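Local coordinates for protein separin (Saccharomyces cerevisiae, PDB 5U1T) that cleaves the SCC1 subunit of cohesin as a caspase-like cysteine protease, triggering chromosome segregation at the onset of anaphase, at residues D1410-I1415 / P1441-V1446; Q1434-A1439 / M1548-N1553. All blocks are in the same frame, centred on the assembly; numbering follows the deposited sequence.

Contact 1 (D1410-I1415 / P1441-V1446); sequences DNISMI and PSSQLV
The carboxamide of Asn1411 is the flat group of this contact, and Ser1442 packs on one of its faces. Ser1442 CB sits over that face, 3.3 Å from both OD1 and ND2 of Asn1411, while the hydroxyl slants off toward the nitrogen end. The opposite face takes no contact from 1441-1446. Beside this pair, Asp1410 CB rests against CG and CD of the Pro1441 ring, 3.5 Å from CG. With an alanine in place of Asn1411, Ser1442 would probably lose the flat surface it lies on and be left freer to turn.

Backbone bonding starts here: Asn1411 N gives a nearly straight hydrogen bond (168°) to Pro1441 O, 2.8 Å away. One residue on, a side chain stands in for a carbonyl. Ser1443 OG turns away from its own carbonyl carbon (chi1 -76°) and accepts from Ile1412 N at 2.9 Å; the same hydroxyl has a weak bond to Lys1440 O.

The regular parallel ladder follows, beginning with a weak bond from Gln1444 N to Ile1412 O. Met1414 then uses both its backbone groups: its N bonds to Gln1444 O at 3.0 Å, and its O receives Val1446 N at 2.9 Å. Met1414 and Leu1445 lie on one sheet face, where their side chains cross at a slant, Met1414 CG 4.1 Å from Leu1445 CD1. Ser1413, Ile1415, Gln1444 and Val1446 lie on the other, under Met1459 of helix 1453-1461.

These are the two strands of a beta-alpha-beta unit, with helix 1423-1436 between them, and 1465-1469 bonds to the far edge of 1412-1416. The chemistry implies that 1441-1446, leading into the outermost strand of this sheet within the chain, is tied to 1410-1415 mainly by main-chain hydrogen bonds, four of the five, with Ser1443 OG alone taking a carbonyl's place ahead of the ladder.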
loop_
_atom_site.group_PDB
_atom_site.type_symbol
_atom_site.label_atom_id
_atom_site.label_comp_id
_atom_site.label_asym_id
_atom_site.label_seq_id
_atom_site.Cartn_x
_atom_site.Cartn_y
_atom_site.Cartn_z
ATOM N N ASP A 1410 7.340 1.276 -59.807
ATOM C CA ASP A 1410 7.699 2.471 -59.029
ATOM C C ASP A 1410 7.450 2.332 -57.524
ATOM O O ASP A 1410 6.846 1.364 -57.056
ATOM C CB ASP A 1410 6.943 3.700 -59.539
ATOM C CG ASP A 1410 5.458 3.442 -59.728
ATOM O OD1 ASP A 1410 4.836 2.804 -58.848
ATOM O OD2 ASP A 1410 4.917 3.882 -60.770
ATOM N N ASN A 1411 7.917 3.329 -56.781
ATOM C CA ASN A 1411 7.733 3.394 -55.338
ATOM C C ASN A 1411 8.213 2.167 -54.578
ATOM O O ASN A 1411 7.506 1.660 -53.707
ATOM C CB ASN A 1411 6.264 3.641 -55.006
ATOM C CG ASN A 1411 5.987 5.087 -54.672
ATOM O OD1 ASN A 1411 5.272 5.769 -55.401
ATOM N ND2 ASN A 1411 6.563 5.569 -53.569
ATOM N N ILE A 1412 9.418 1.703 -54.895
ATOM C CA ILE A 1412 10.014 0.589 -54.164
ATOM C C ILE A 1412 11.172 1.068 -53.249
ATOM O O ILE A 1412 12.026 1.858 -53.663
ATOM C CB ILE A 1412 10.475 -0.517 -55.155
ATOM C CG1 ILE A 1412 11.548 -0.003 -56.108
ATOM C CG2 ILE A 1412 9.297 -1.082 -55.918
ATOM C CD1 ILE A 1412 12.927 -0.389 -55.723
ATOM N N SER A 1413 11.164 0.608 -51.997
ATOM C CA SER A 1413 12.152 1.015 -50.984
ATOM C C SER A 1413 13.209 -0.056 -50.766
ATOM O O SER A 1413 12.922 -1.250 -50.865
ATOM C CB SER A 1413 11.479 1.320 -49.638
ATOM O OG SER A 1413 10.476 2.310 -49.748
ATOM N N MET A 1414 14.425 0.370 -50.453
ATOM C CA MET A 1414 15.481 -0.572 -50.138
ATOM C C MET A 1414 16.450 -0.013 -49.137
ATOM O O MET A 1414 16.686 1.193 -49.075
ATOM C CB MET A 1414 16.228 -0.979 -51.389
ATOM C CG MET A 1414 16.163 0.053 -52.465
ATOM S SD MET A 1414 16.495 -0.703 -54.052
ATOM C CE MET A 1414 15.666 -2.267 -53.801
ATOM N N ILE A 1415 17.006 -0.915 -48.343
ATOM C CA ILE A 1415 17.995 -0.579 -47.338
ATOM C C ILE A 1415 19.142 -1.572 -47.501
ATOM O O ILE A 1415 18.912 -2.772 -47.601
ATOM C CB ILE A 1415 17.391 -0.628 -45.924
ATOM C CG1 ILE A 1415 16.210 0.341 -45.832
ATOM C CG2 ILE A 1415 18.437 -0.327 -44.875
ATOM C CD1 ILE A 1415 15.459 0.279 -44.547
ATOM N N PRO A 1441 10.284 5.706 -60.391
ATOM C CA PRO A 1441 10.002 6.909 -59.576
ATOM C C PRO A 1441 9.612 6.664 -58.111
ATOM O O PRO A 1441 9.209 5.564 -57.739
ATOM C CB PRO A 1441 8.840 7.578 -60.325
ATOM C CG PRO A 1441 8.249 6.512 -61.203
ATOM C CD PRO A 1441 9.363 5.572 -61.537
ATOM N N SER A 1442 9.741 7.712 -57.299
ATOM C CA SER A 1442 9.452 7.694 -55.856
ATOM C C SER A 1442 10.071 6.517 -55.095
ATOM O O SER A 1442 9.548 6.082 -54.060
ATOM C CB SER A 1442 7.942 7.710 -55.602
ATOM O OG SER A 1442 7.675 7.609 -54.203
ATOM N N SER A 1443 11.191 6.014 -55.601
ATOM C CA SER A 1443 11.899 4.935 -54.933
ATOM C C SER A 1443 13.034 5.489 -54.098
ATOM O O SER A 1443 13.636 6.493 -54.459
ATOM C CB SER A 1443 12.423 3.931 -55.956
ATOM O OG SER A 1443 11.363 3.122 -56.430
ATOM N N GLN A 1444 13.321 4.836 -52.978
ATOM C CA GLN A 1444 14.352 5.329 -52.067
ATOM C C GLN A 1444 15.330 4.209 -51.717
ATOM O O GLN A 1444 14.952 3.045 -51.630
ATOM C CB GLN A 1444 13.719 5.924 -50.796
ATOM C CG GLN A 1444 14.694 6.677 -49.884
ATOM C CD GLN A 1444 14.016 7.371 -48.697
ATOM O OE1 GLN A 1444 12.823 7.181 -48.442
ATOM N NE2 GLN A 1444 14.783 8.178 -47.966
ATOM N N LEU A 1445 16.593 4.576 -51.544
ATOM C CA LEU A 1445 17.630 3.637 -51.148
ATOM C C LEU A 1445 18.400 4.196 -49.974
ATOM O O LEU A 1445 18.783 5.352 -49.996
ATOM C CB LEU A 1445 18.585 3.366 -52.303
ATOM C CG LEU A 1445 19.956 2.790 -51.948
ATOM C CD1 LEU A 1445 19.831 1.389 -51.382
ATOM C CD2 LEU A 1445 20.814 2.765 -53.187
ATOM N N VAL A 1446 18.628 3.393 -48.947
ATOM C CA VAL A 1446 19.502 3.810 -47.858
ATOM C C VAL A 1446 20.675 2.842 -47.762
ATOM O O VAL A 1446 20.466 1.640 -47.609
ATOM C CB VAL A 1446 18.754 3.863 -46.528
ATOM C CG1 VAL A 1446 19.729 4.048 -45.388
ATOM C CG2 VAL A 1446 17.714 4.965 -46.564
#

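Contact 2 (Q1434-A1439 / M1548-N1553); sequences QKIIDA and MGFRCN
Ile1436, in the last part of helix 1423-1436 of a beta-alpha-beta unit, meets Phe1550 and Cys1552 in the loop that follows helix 1534-1548. That second helix closes with a Schellman motif: Phe1550 N reaches back to Phe1545 O and Gly1549 N to Glu1546 O, with Gly1549 at positive phi as the C-prime residue. A side chain there would run into the carbonyl oxygen of Met1548, so the turn itself calls for glycine, and it delivers Phe1550 to the neighbouring helix.

The aromatic interaction is a CH-pi contact. Ile1436 CD1 stands over one face of the Phe1550 ring, 4.1 Å from the centroid and 28° off the normal, displaced toward the far end of the ring, where CZ is 3.7 Å away. CD1 gets there because CG1 points away from the carbonyl carbon (chi1 -76°) and the chain then runs on extended. Phe1550 is also packed by Phe1433, and its ring meets that of Phe1545.

The sulfur makes the second set of apolar contacts. Cys1552 SG lies alongside Ile1436 CG1 and touches Lys1435 CB at 3.7 Å; beyond CB the lysine chain extends away from the loop.

No hydrogen bond passes between 1434-1439 and 1548-1553; polar groups find partners on their own side instead. In 1434-1439, Asp1438 N bonds to Lys1435 O at 2.9 Å. On the loop side Arg1551, whose CB points away from 1434-1439, has a long, weak ion pair from NH1 to OE2 of Glu1546, back in helix 1534-1548. Its other terminal nitrogen, NH2, gives a weak, bent hydrogen bond (134°) to Asn1553 OD1, 3.0 Å away.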
loop_
_atom_site.group_PDB
_atom_site.type_symbol
_atom_site.label_atom_id
_atom_site.label_comp_id
_atom_site.label_asym_id
_atom_site.label_seq_id
_atom_site.Cartn_x
_atom_site.Cartn_y
_atom_site.Cartn_z
ATOM N N GLN A 1434 20.901 0.823 -56.938
ATOM C CA GLN A 1434 21.082 2.220 -57.317
ATOM C C GLN A 1434 20.499 2.483 -58.703
ATOM O O GLN A 1434 20.185 3.623 -59.046
ATOM C CB GLN A 1434 22.562 2.599 -57.290
ATOM C CG GLN A 1434 23.344 1.990 -58.449
ATOM C CD GLN A 1434 24.823 2.314 -58.415
ATOM O OE1 GLN A 1434 25.358 2.720 -57.376
ATOM N NE2 GLN A 1434 25.499 2.132 -59.558
ATOM N N LYS A 1435 20.371 1.425 -59.501
ATOM C CA LYS A 1435 19.779 1.528 -60.829
ATOM C C LYS A 1435 18.273 1.661 -60.733
ATOM O O LYS A 1435 17.653 2.410 -61.478
ATOM C CB LYS A 1435 20.131 0.312 -61.679
ATOM C CG LYS A 1435 21.565 0.270 -62.143
ATOM C CD LYS A 1435 21.854 -1.075 -62.778
ATOM C CE LYS A 1435 23.198 -1.101 -63.493
ATOM N NZ LYS A 1435 23.521 -2.483 -63.948
ATOM N N ILE A 1436 17.681 0.923 -59.806
ATOM C CA ILE A 1436 16.238 0.964 -59.647
ATOM C C ILE A 1436 15.769 2.331 -59.129
ATOM O O ILE A 1436 14.725 2.820 -59.552
ATOM C CB ILE A 1436 15.755 -0.171 -58.735
ATOM C CG1 ILE A 1436 15.780 -1.482 -59.537
ATOM C CG2 ILE A 1436 14.354 0.105 -58.265
ATOM C CD1 ILE A 1436 15.527 -2.741 -58.737
ATOM N N ILE A 1437 16.543 2.984 -58.267
ATOM C CA ILE A 1437 16.149 4.329 -57.857
ATOM C C ILE A 1437 16.163 5.268 -59.066
ATOM O O ILE A 1437 15.504 6.305 -59.048
ATOM C CB ILE A 1437 17.055 4.931 -56.728
ATOM C CG1 ILE A 1437 18.445 5.309 -57.268
ATOM C CG2 ILE A 1437 17.097 4.015 -55.493
ATOM C CD1 ILE A 1437 19.356 5.980 -56.256
ATOM N N ASP A 1438 16.890 4.891 -60.120
ATOM C CA ASP A 1438 16.999 5.724 -61.325
ATOM C C ASP A 1438 15.737 5.704 -62.192
ATOM O O ASP A 1438 14.974 6.674 -62.206
ATOM C CB ASP A 1438 18.196 5.299 -62.192
ATOM C CG ASP A 1438 19.535 5.740 -61.613
ATOM O OD1 ASP A 1438 19.566 6.695 -60.803
ATOM O OD2 ASP A 1438 20.558 5.124 -61.987
ATOM N N ALA A 1439 15.537 4.616 -62.932
ATOM C CA ALA A 1439 14.405 4.513 -63.846
ATOM C C ALA A 1439 13.197 3.844 -63.187
ATOM O O ALA A 1439 12.643 2.876 -63.727
ATOM C CB ALA A 1439 14.812 3.747 -65.105
ATOM N N MET A 1548 12.196 -14.166 -59.536
ATOM C CA MET A 1548 10.950 -13.450 -59.343
ATOM C C MET A 1548 10.784 -12.341 -60.367
ATOM O O MET A 1548 9.673 -11.897 -60.624
ATOM C CB MET A 1548 10.835 -12.908 -57.919
ATOM C CG MET A 1548 9.414 -12.946 -57.375
ATOM S SD MET A 1548 9.308 -12.856 -55.591
ATOM C CE MET A 1548 11.019 -13.147 -55.237
ATOM N N GLY A 1549 11.892 -11.898 -60.942
ATOM C CA GLY A 1549 11.863 -10.873 -61.959
ATOM C C GLY A 1549 12.250 -9.502 -61.472
ATOM O O GLY A 1549 12.094 -8.520 -62.177
ATOM N N PHE A 1550 12.767 -9.435 -60.259
ATOM C CA PHE A 1550 13.155 -8.166 -59.690
ATOM C C PHE A 1550 14.347 -7.599 -60.398
ATOM O O PHE A 1550 15.487 -7.859 -60.034
ATOM C CB PHE A 1550 13.486 -8.309 -58.221
ATOM C CG PHE A 1550 13.527 -7.011 -57.498
ATOM C CD1 PHE A 1550 12.463 -6.147 -57.568
ATOM C CD2 PHE A 1550 14.629 -6.650 -56.766
ATOM C CE1 PHE A 1550 12.493 -4.946 -56.913
ATOM C CE2 PHE A 1550 14.667 -5.452 -56.107
ATOM C CZ PHE A 1550 13.597 -4.600 -56.185
ATOM N N ARG A 1551 14.064 -6.811 -61.418
ATOM C CA ARG A 1551 15.088 -6.161 -62.211
ATOM C C ARG A 1551 14.646 -4.757 -62.598
ATOM O O ARG A 1551 13.647 -4.251 -62.110
ATOM C CB ARG A 1551 15.401 -6.995 -63.451
ATOM C CG ARG A 1551 16.653 -7.842 -63.318
ATOM C CD ARG A 1551 16.538 -9.165 -64.065
ATOM N NE ARG A 1551 15.916 -9.018 -65.379
ATOM C CZ ARG A 1551 16.494 -9.344 -66.532
ATOM N NH1 ARG A 1551 17.723 -9.841 -66.553
ATOM N NH2 ARG A 1551 15.838 -9.170 -67.671
ATOM N N CYS A 1552 15.393 -4.118 -63.482
ATOM C CA CYS A 1552 15.039 -2.775 -63.887
ATOM C C CYS A 1552 14.287 -2.727 -65.203
ATOM O O CYS A 1552 13.760 -1.685 -65.566
ATOM C CB CYS A 1552 16.278 -1.900 -63.940
ATOM S SG CYS A 1552 17.029 -1.667 -62.320
ATOM N N ASN A 1553 14.225 -3.846 -65.917
ATOM C CA ASN A 1553 13.509 -3.867 -67.189
ATOM C C ASN A 1553 12.165 -4.566 -67.083
ATOM O O ASN A 1553 11.906 -5.529 -67.792
ATOM C CB ASN A 1553 14.350 -4.501 -68.291
ATOM C CG ASN A 1553 14.737 -5.922 -67.979
ATOM O OD1 ASN A 1553 14.015 -6.860 -68.291
ATOM N ND2 ASN A 1553 15.891 -6.087 -67.363
#

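How the contacts relate
Contact 1 pairs the two strands of the beta-alpha-beta unit, and contact 2 packs the last part of its connecting helix, 1423-1436, against a loop from much later in the chain. Their centres lie about 10 Å apart and their side chains touch: Met1414 CE is 3.9 Å from Phe1550 CZ, and Leu1445 CB is 3.6 Å from Ile1437 CG2. Ile1412 likewise packs on Ile1436, so the sheet face bearing Met1414 and Leu1445 is the one covered by the helix. Both contacts are away from Cys1497, probably the catalytic cysteine, which follows strand 1492-1494 of the same sheet, two strands beyond 1412-1416.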